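Local atomic coordinates of peptidyl tryptophan dihydroxylase (Pseudomonas putida, PDB entry 7CTQ), a protein that acts as an FAD-dependent monooxygenase that dihydroxylates a peptidyl tryptophan, a step essential for biogenesis of the tryptophylquinone cofactor of quinohemoprotein amine dehydrogenase. Residues A352-R363 and A374-L384. Sequence-based numbering, arbitrary orientation.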
ATOM      1  N   ALA A 352      14.197 -16.513 -10.760  1.00 31.83           N
ATOM      2  CA  ALA A 352      15.466 -17.146 -11.097  1.00 30.79           C
ATOM      3  C   ALA A 352      16.297 -16.262 -12.023  1.00 29.20           C
ATOM      4  O   ALA A 352      15.759 -15.572 -12.891  1.00 37.72           O
ATOM      5  CB  ALA A 352      15.204 -18.501 -11.759  1.00 39.57           C
ATOM      6  N   ALA A 353      17.619 -16.302 -11.848  1.00 28.75           N
ATOM      7  CA  ALA A 353      18.529 -15.562 -12.713  1.00 33.76           C
ATOM      8  C   ALA A 353      18.518 -16.116 -14.138  1.00 39.63           C
ATOM      9  O   ALA A 353      18.256 -17.299 -14.375  1.00 34.12           O
ATOM     10  CB  ALA A 353      19.960 -15.603 -12.159  1.00 31.27           C
ATOM     11  N   ASP A 354      18.824 -15.241 -15.091  1.00 33.64           N
ATOM     12  CA  ASP A 354      19.012 -15.638 -16.485  1.00 34.22           C
ATOM     13  C   ASP A 354      19.998 -14.636 -17.081  1.00 37.48           C
ATOM     14  O   ASP A 354      19.594 -13.616 -17.653  1.00 32.12           O
ATOM     15  CB  ASP A 354      17.702 -15.669 -17.259  1.00 38.97           C
ATOM     16  CG  ASP A 354      17.876 -16.171 -18.697  1.00 51.11           C
ATOM     17  OD1 ASP A 354      19.028 -16.424 -19.130  1.00 48.92           O
ATOM     18  OD2 ASP A 354      16.852 -16.316 -19.392  1.00 53.11           O
ATOM     19  N   TRP A 355      21.291 -14.949 -16.952  1.00 31.91           N
ATOM     20  CA  TRP A 355      22.309 -14.018 -17.414  1.00 32.91           C
ATOM     21  C   TRP A 355      22.183 -13.755 -18.904  1.00 38.52           C
ATOM     22  O   TRP A 355      22.463 -12.640 -19.357  1.00 35.19           O
ATOM     23  CB  TRP A 355      23.713 -14.530 -17.090  1.00 35.24           C
ATOM     24  CG  TRP A 355      24.757 -13.574 -17.579  1.00 38.09           C
ATOM     25  CD1 TRP A 355      25.566 -13.726 -18.664  1.00 45.76           C
ATOM     26  CD2 TRP A 355      25.054 -12.279 -17.035  1.00 37.20           C
ATOM     27  NE1 TRP A 355      26.371 -12.620 -18.813  1.00 42.47           N
ATOM     28  CE2 TRP A 355      26.077 -11.717 -17.825  1.00 41.56           C
ATOM     29  CE3 TRP A 355      24.562 -11.550 -15.949  1.00 33.58           C
ATOM     30  CZ2 TRP A 355      26.624 -10.459 -17.561  1.00 39.43           C
ATOM     31  CZ3 TRP A 355      25.104 -10.298 -15.683  1.00 39.66           C
ATOM     32  CH2 TRP A 355      26.126  -9.768 -16.488  1.00 39.27           C
ATOM     33  N   SER A 356      21.734 -14.755 -19.671  1.00 41.33           N
ATOM     34  CA  SER A 356      21.599 -14.594 -21.116  1.00 48.34           C
ATOM     35  C   SER A 356      20.597 -13.505 -21.481  1.00 43.82           C
ATOM     36  O   SER A 356      20.709 -12.900 -22.551  1.00 45.37           O
ATOM     37  CB  SER A 356      21.199 -15.931 -21.761  1.00 47.95           C
ATOM     38  OG  SER A 356      19.832 -16.241 -21.532  1.00 44.31           O
ATOM     39  N   ALA A 357      19.634 -13.223 -20.601  1.00 39.73           N
ATOM     40  CA  ALA A 357      18.583 -12.249 -20.854  1.00 37.83           C
ATOM     41  C   ALA A 357      18.892 -10.857 -20.308  1.00 43.53           C
ATOM     42  O   ALA A 357      18.061  -9.955 -20.467  1.00 43.98           O
ATOM     43  CB  ALA A 357      17.258 -12.742 -20.247  1.00 39.65           C
ATOM     44  N   VAL A 358      20.050 -10.657 -19.669  1.00 35.82           N
ATOM     45  CA  VAL A 358      20.372  -9.369 -19.057  1.00 35.77           C
ATOM     46  C   VAL A 358      20.590  -8.322 -20.143  1.00 39.57           C
ATOM     47  O   VAL A 358      21.238  -8.586 -21.165  1.00 32.47           O
ATOM     48  CB  VAL A 358      21.620  -9.511 -18.167  1.00 35.08           C
ATOM     49  CG1 VAL A 358      22.184  -8.168 -17.834  1.00 37.96           C
ATOM     50  CG2 VAL A 358      21.303 -10.318 -16.896  1.00 28.98           C
ATOM     51  N   ARG A 359      20.051  -7.121 -19.933  1.00 33.72           N
ATOM     52  CA  ARG A 359      20.131  -6.082 -20.951  1.00 34.42           C
ATOM     53  C   ARG A 359      20.603  -4.772 -20.341  1.00 39.34           C
ATOM     54  O   ARG A 359      20.177  -4.398 -19.242  1.00 32.74           O
ATOM     55  CB  ARG A 359      18.766  -5.879 -21.643  1.00 43.76           C
ATOM     56  CG  ARG A 359      18.337  -7.046 -22.536  1.00 49.27           C
ATOM     57  CD  ARG A 359      17.053  -6.736 -23.310  1.00 50.70           C
ATOM     58  NE  ARG A 359      17.170  -5.534 -24.135  1.00 53.81           N
ATOM     59  CZ  ARG A 359      17.421  -5.521 -25.443  1.00 57.65           C
ATOM     60  NH1 ARG A 359      17.592  -6.650 -26.112  1.00 51.92           N
ATOM     61  NH2 ARG A 359      17.503  -4.362 -26.083  1.00 54.16           N
ATOM     62  N   VAL A 360      21.476  -4.074 -21.066  1.00 34.16           N
ATOM     63  CA  VAL A 360      21.823  -2.693 -20.747  1.00 33.71           C
ATOM     64  C   VAL A 360      20.834  -1.792 -21.477  1.00 38.35           C
ATOM     65  O   VAL A 360      20.713  -1.853 -22.708  1.00 38.11           O
ATOM     66  CB  VAL A 360      23.263  -2.361 -21.153  1.00 36.44           C
ATOM     67  CG1 VAL A 360      23.494  -0.886 -20.996  1.00 38.38           C
ATOM     68  CG2 VAL A 360      24.272  -3.162 -20.316  1.00 34.37           C
ATOM     69  N   GLU A 361      20.113  -0.973 -20.724  1.00 33.05           N
ATOM     70  CA  GLU A 361      19.112  -0.079 -21.283  1.00 36.19           C
ATOM     71  C   GLU A 361      19.142   1.235 -20.520  1.00 38.23           C
ATOM     72  O   GLU A 361      19.507   1.283 -19.343  1.00 32.20           O
ATOM     73  CB  GLU A 361      17.689  -0.689 -21.219  1.00 37.07           C
ATOM     74  CG  GLU A 361      17.456  -1.852 -22.174  1.00 36.15           C
ATOM     75  CD  GLU A 361      16.008  -2.330 -22.190  1.00 53.50           C
ATOM     76  OE1 GLU A 361      15.784  -3.525 -22.462  1.00 50.82           O
ATOM     77  OE2 GLU A 361      15.092  -1.520 -21.932  1.00 53.70           O
ATOM     78  N   ARG A 362      18.748   2.303 -21.213  1.00 36.34           N
ATOM     79  CA  ARG A 362      18.572   3.610 -20.594  1.00 35.56           C
ATOM     80  C   ARG A 362      17.198   3.658 -19.921  1.00 31.36           C
ATOM     81  O   ARG A 362      16.173   3.472 -20.580  1.00 39.55           O
ATOM     82  CB  ARG A 362      18.714   4.706 -21.656  1.00 38.06           C
ATOM     83  CG  ARG A 362      19.191   6.046 -21.139  1.00 52.87           C
ATOM     84  CD  ARG A 362      19.413   7.022 -22.296  1.00 48.65           C
ATOM     85  NE  ARG A 362      20.037   6.340 -23.419  1.00 58.20           N
ATOM     86  CZ  ARG A 362      19.502   6.205 -24.630  1.00 48.39           C
ATOM     87  NH1 ARG A 362      18.308   6.714 -24.906  1.00 52.80           N
ATOM     88  NH2 ARG A 362      20.176   5.550 -25.567  1.00 52.65           N
ATOM     89  N   ARG A 363      17.176   3.890 -18.618  1.00 31.55           N
ATOM     90  CA  ARG A 363      15.962   3.789 -17.824  1.00 32.02           C
ATOM     91  C   ARG A 363      15.952   4.923 -16.816  1.00 31.17           C
ATOM     92  O   ARG A 363      16.997   5.524 -16.547  1.00 32.60           O
ATOM     93  CB  ARG A 363      15.873   2.440 -17.088  1.00 34.32           C
ATOM     94  CG  ARG A 363      15.838   1.219 -18.006  1.00 31.78           C
ATOM     95  CD  ARG A 363      14.518   1.117 -18.762  1.00 39.26           C
ATOM     96  NE  ARG A 363      14.361  -0.197 -19.399  1.00 41.81           N
ATOM     97  CZ  ARG A 363      13.779  -1.234 -18.798  1.00 39.46           C
ATOM     98  NH1 ARG A 363      13.318  -1.096 -17.558  1.00 32.99           N
ATOM     99  NH2 ARG A 363      13.653  -2.399 -19.426  1.00 37.65           N
ATOM    100  N   ALA A 374      19.623   7.043 -17.000  1.00 36.64           N
ATOM    101  CA  ALA A 374      20.986   6.540 -17.077  1.00 32.01           C
ATOM    102  C   ALA A 374      20.944   5.137 -17.641  1.00 36.93           C
ATOM    103  O   ALA A 374      19.910   4.468 -17.608  1.00 30.30           O
ATOM    104  CB  ALA A 374      21.685   6.546 -15.706  1.00 34.77           C
ATOM    105  N   GLU A 375      22.076   4.713 -18.196  1.00 33.32           N
ATOM    106  CA  GLU A 375      22.241   3.318 -18.574  1.00 36.15           C
ATOM    107  C   GLU A 375      22.252   2.478 -17.305  1.00 34.67           C
ATOM    108  O   GLU A 375      23.064   2.711 -16.405  1.00 38.53           O
ATOM    109  CB  GLU A 375      23.528   3.120 -19.373  1.00 36.47           C
ATOM    110  CG  GLU A 375      23.440   3.649 -20.803  1.00 42.04           C
ATOM    111  CD  GLU A 375      24.369   2.915 -21.762  1.00 52.22           C
ATOM    112  OE1 GLU A 375      24.234   3.119 -22.986  1.00 62.38           O
ATOM    113  OE2 GLU A 375      25.239   2.138 -21.295  1.00 47.88           O
ATOM    114  N   VAL A 376      21.319   1.539 -17.206  1.00 35.67           N
ATOM    115  CA  VAL A 376      21.241   0.636 -16.067  1.00 33.36           C
ATOM    116  C   VAL A 376      21.270  -0.772 -16.625  1.00 28.91           C
ATOM    117  O   VAL A 376      21.195  -0.982 -17.835  1.00 33.08           O
ATOM    118  CB  VAL A 376      19.973   0.865 -15.213  1.00 28.26           C
ATOM    119  CG1 VAL A 376      19.907   2.326 -14.742  1.00 31.50           C
ATOM    120  CG2 VAL A 376      18.737   0.520 -16.026  1.00 29.97           C
ATOM    121  N   VAL A 377      21.386  -1.746 -15.733  1.00 28.82           N
ATOM    122  CA  VAL A 377      21.419  -3.151 -16.132  1.00 26.44           C
ATOM    123  C   VAL A 377      20.086  -3.785 -15.748  1.00 29.70           C
ATOM    124  O   VAL A 377      19.734  -3.822 -14.567  1.00 31.25           O
ATOM    125  CB  VAL A 377      22.596  -3.890 -15.493  1.00 28.71           C
ATOM    126  CG1 VAL A 377      22.566  -5.359 -15.925  1.00 26.97           C
ATOM    127  CG2 VAL A 377      23.912  -3.206 -15.896  1.00 31.32           C
ATOM    128  N   VAL A 378      19.328  -4.244 -16.758  1.00 26.31           N
ATOM    129  CA  VAL A 378      18.013  -4.843 -16.559  1.00 28.23           C
ATOM    130  C   VAL A 378      18.196  -6.351 -16.454  1.00 30.47           C
ATOM    131  O   VAL A 378      18.844  -6.965 -17.308  1.00 31.97           O
ATOM    132  CB  VAL A 378      17.059  -4.484 -17.710  1.00 30.07           C
ATOM    133  CG1 VAL A 378      15.728  -5.267 -17.610  1.00 34.35           C
ATOM    134  CG2 VAL A 378      16.798  -2.966 -17.727  1.00 32.59           C
ATOM    135  N   THR A 379      17.648  -6.937 -15.394  1.00 32.71           N
ATOM    136  CA  THR A 379      17.788  -8.357 -15.115  1.00 31.18           C
ATOM    137  C   THR A 379      16.422  -8.968 -14.823  1.00 38.99           C
ATOM    138  O   THR A 379      15.424  -8.266 -14.614  1.00 31.56           O
ATOM    139  CB  THR A 379      18.711  -8.608 -13.912  1.00 35.42           C
ATOM    140  OG1 THR A 379      18.005  -8.289 -12.706  1.00 35.59           O
ATOM    141  CG2 THR A 379      20.003  -7.790 -14.000  1.00 32.99           C
ATOM    142  N   ALA A 380      16.401 -10.304 -14.772  1.00 33.84           N
ATOM    143  CA  ALA A 380      15.182 -11.016 -14.407  1.00 38.33           C
ATOM    144  C   ALA A 380      14.652 -10.553 -13.051  1.00 32.84           C
ATOM    145  O   ALA A 380      13.447 -10.330 -12.891  1.00 38.96           O
ATOM    146  CB  ALA A 380      15.451 -12.527 -14.399  1.00 40.60           C
ATOM    147  N   ASP A 381      15.542 -10.388 -12.065  1.00 33.99           N
ATOM    148  CA  ASP A 381      15.119 -10.025 -10.719  1.00 39.87           C
ATOM    149  C   ASP A 381      14.850  -8.536 -10.573  1.00 43.70           C
ATOM    150  O   ASP A 381      14.114  -8.144  -9.661  1.00 34.04           O
ATOM    151  CB  ASP A 381      16.170 -10.458  -9.692  1.00 47.24           C
ATOM    152  CG  ASP A 381      15.766 -10.133  -8.262  1.00 65.31           C
ATOM    153  OD1 ASP A 381      14.636 -10.505  -7.864  1.00 59.52           O
ATOM    154  OD2 ASP A 381      16.574  -9.493  -7.544  1.00 66.27           O
ATOM    155  N   GLN A 382      15.418  -7.704 -11.447  1.00 35.48           N
ATOM    156  CA  GLN A 382      15.212  -6.254 -11.421  1.00 33.57           C
ATOM    157  C   GLN A 382      14.723  -5.789 -12.789  1.00 30.36           C
ATOM    158  O   GLN A 382      15.509  -5.288 -13.603  1.00 35.43           O
ATOM    159  CB  GLN A 382      16.500  -5.536 -11.017  1.00 39.09           C
ATOM    160  CG  GLN A 382      17.323  -6.273  -9.963  1.00 41.62           C
ATOM    161  CD  GLN A 382      17.037  -5.771  -8.561  1.00 49.48           C
ATOM    162  OE1 GLN A 382      16.373  -4.753  -8.382  1.00 54.69           O
ATOM    163  NE2 GLN A 382      17.525  -6.495  -7.555  1.00 61.27           N
ATOM    164  N   PRO A 383      13.430  -5.956 -13.083  1.00 31.16           N
ATOM    165  CA  PRO A 383      12.901  -5.479 -14.374  1.00 34.40           C
ATOM    166  C   PRO A 383      13.089  -3.977 -14.587  1.00 28.74           C
ATOM    167  O   PRO A 383      13.041  -3.518 -15.731  1.00 33.56           O
ATOM    168  CB  PRO A 383      11.403  -5.828 -14.303  1.00 35.42           C
ATOM    169  CG  PRO A 383      11.204  -6.595 -13.045  1.00 39.78           C
ATOM    170  CD  PRO A 383      12.362  -6.350 -12.149  1.00 38.14           C
ATOM    171  N   LEU A 384      13.280  -3.203 -13.523  1.00 30.73           N
ATOM    172  CA  LEU A 384      13.404  -1.754 -13.633  1.00 37.43           C
ATOM    173  C   LEU A 384      14.859  -1.313 -13.680  1.00 33.94           C
ATOM    174  O   LEU A 384      15.137  -0.125 -13.867  1.00 33.10           O
ATOM    175  CB  LEU A 384      12.658  -1.076 -12.470  1.00 32.20           C
ATOM    176  CG  LEU A 384      11.141  -1.358 -12.422  1.00 30.65           C
ATOM    177  CD1 LEU A 384      10.382  -0.385 -11.515  1.00 35.89           C
ATOM    178  CD2 LEU A 384      10.500  -1.368 -13.802  1.00 31.68           C
TER
HETATM  179  O   HOH W   1      18.039 -11.464 -16.418  1.00 41.98           O
HETATM  180  O   HOH W   2      22.718   5.722 -23.703  1.00 47.47           O
HETATM  181  O   HOH W   3      12.698   1.207 -15.900  1.00 38.75           O
HETATM  182  O   HOH W   4      12.118  -4.472 -18.241  1.00 38.91           O
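Pro-383 O is gripped twice: Arg-363 NH1 donates to it at 3.0 Å in the carbonyl plane, and a water bound to Arg-363 NH2 donates to it at 2.8 Å. In the arginine, chi1 (-61°) lays CG against Val-376 CG2, and the bend at chi2 (-71°) then turns the guanidinium toward Pro-383. Val-378 CG2 sits 3.6 Å above the centre of the guanidinium, covering one face, while the edge keeps its N-H groups for polar partners. Along that edge Arg-363 NE and NH2 both donate to Glu-361 OE2, approaching from the same face of the carboxylate; Arg-359 NE binds OE1, so the acid lies between two arginines that would tend to stabilise its charge. Together these bonds restrain the rotation of the guanidinium.

On the face carrying Val-360 and Val-377, beta-branched valines suit the extended strands. Val-358, just before the strand, presses its CG1 to a tight 3.4 Å from Val-377 CG1, and helix 395-402 packs on Val-360 and Val-377. Glu-375 brings OE2 to 3.5 Å from Val-360 CG1, but its carboxylate is held chiefly by a salt bridge to Arg-399; a water links OE1 to Arg-362 NE.

Between the two faces runs a ladder of backbone hydrogen bonds, among them Val-378 N to Arg-359 O at 2.6 Å. Strands 359-367 and 370-378 thus form a two-stranded antiparallel beta hairpin, packed against the C-terminal helices.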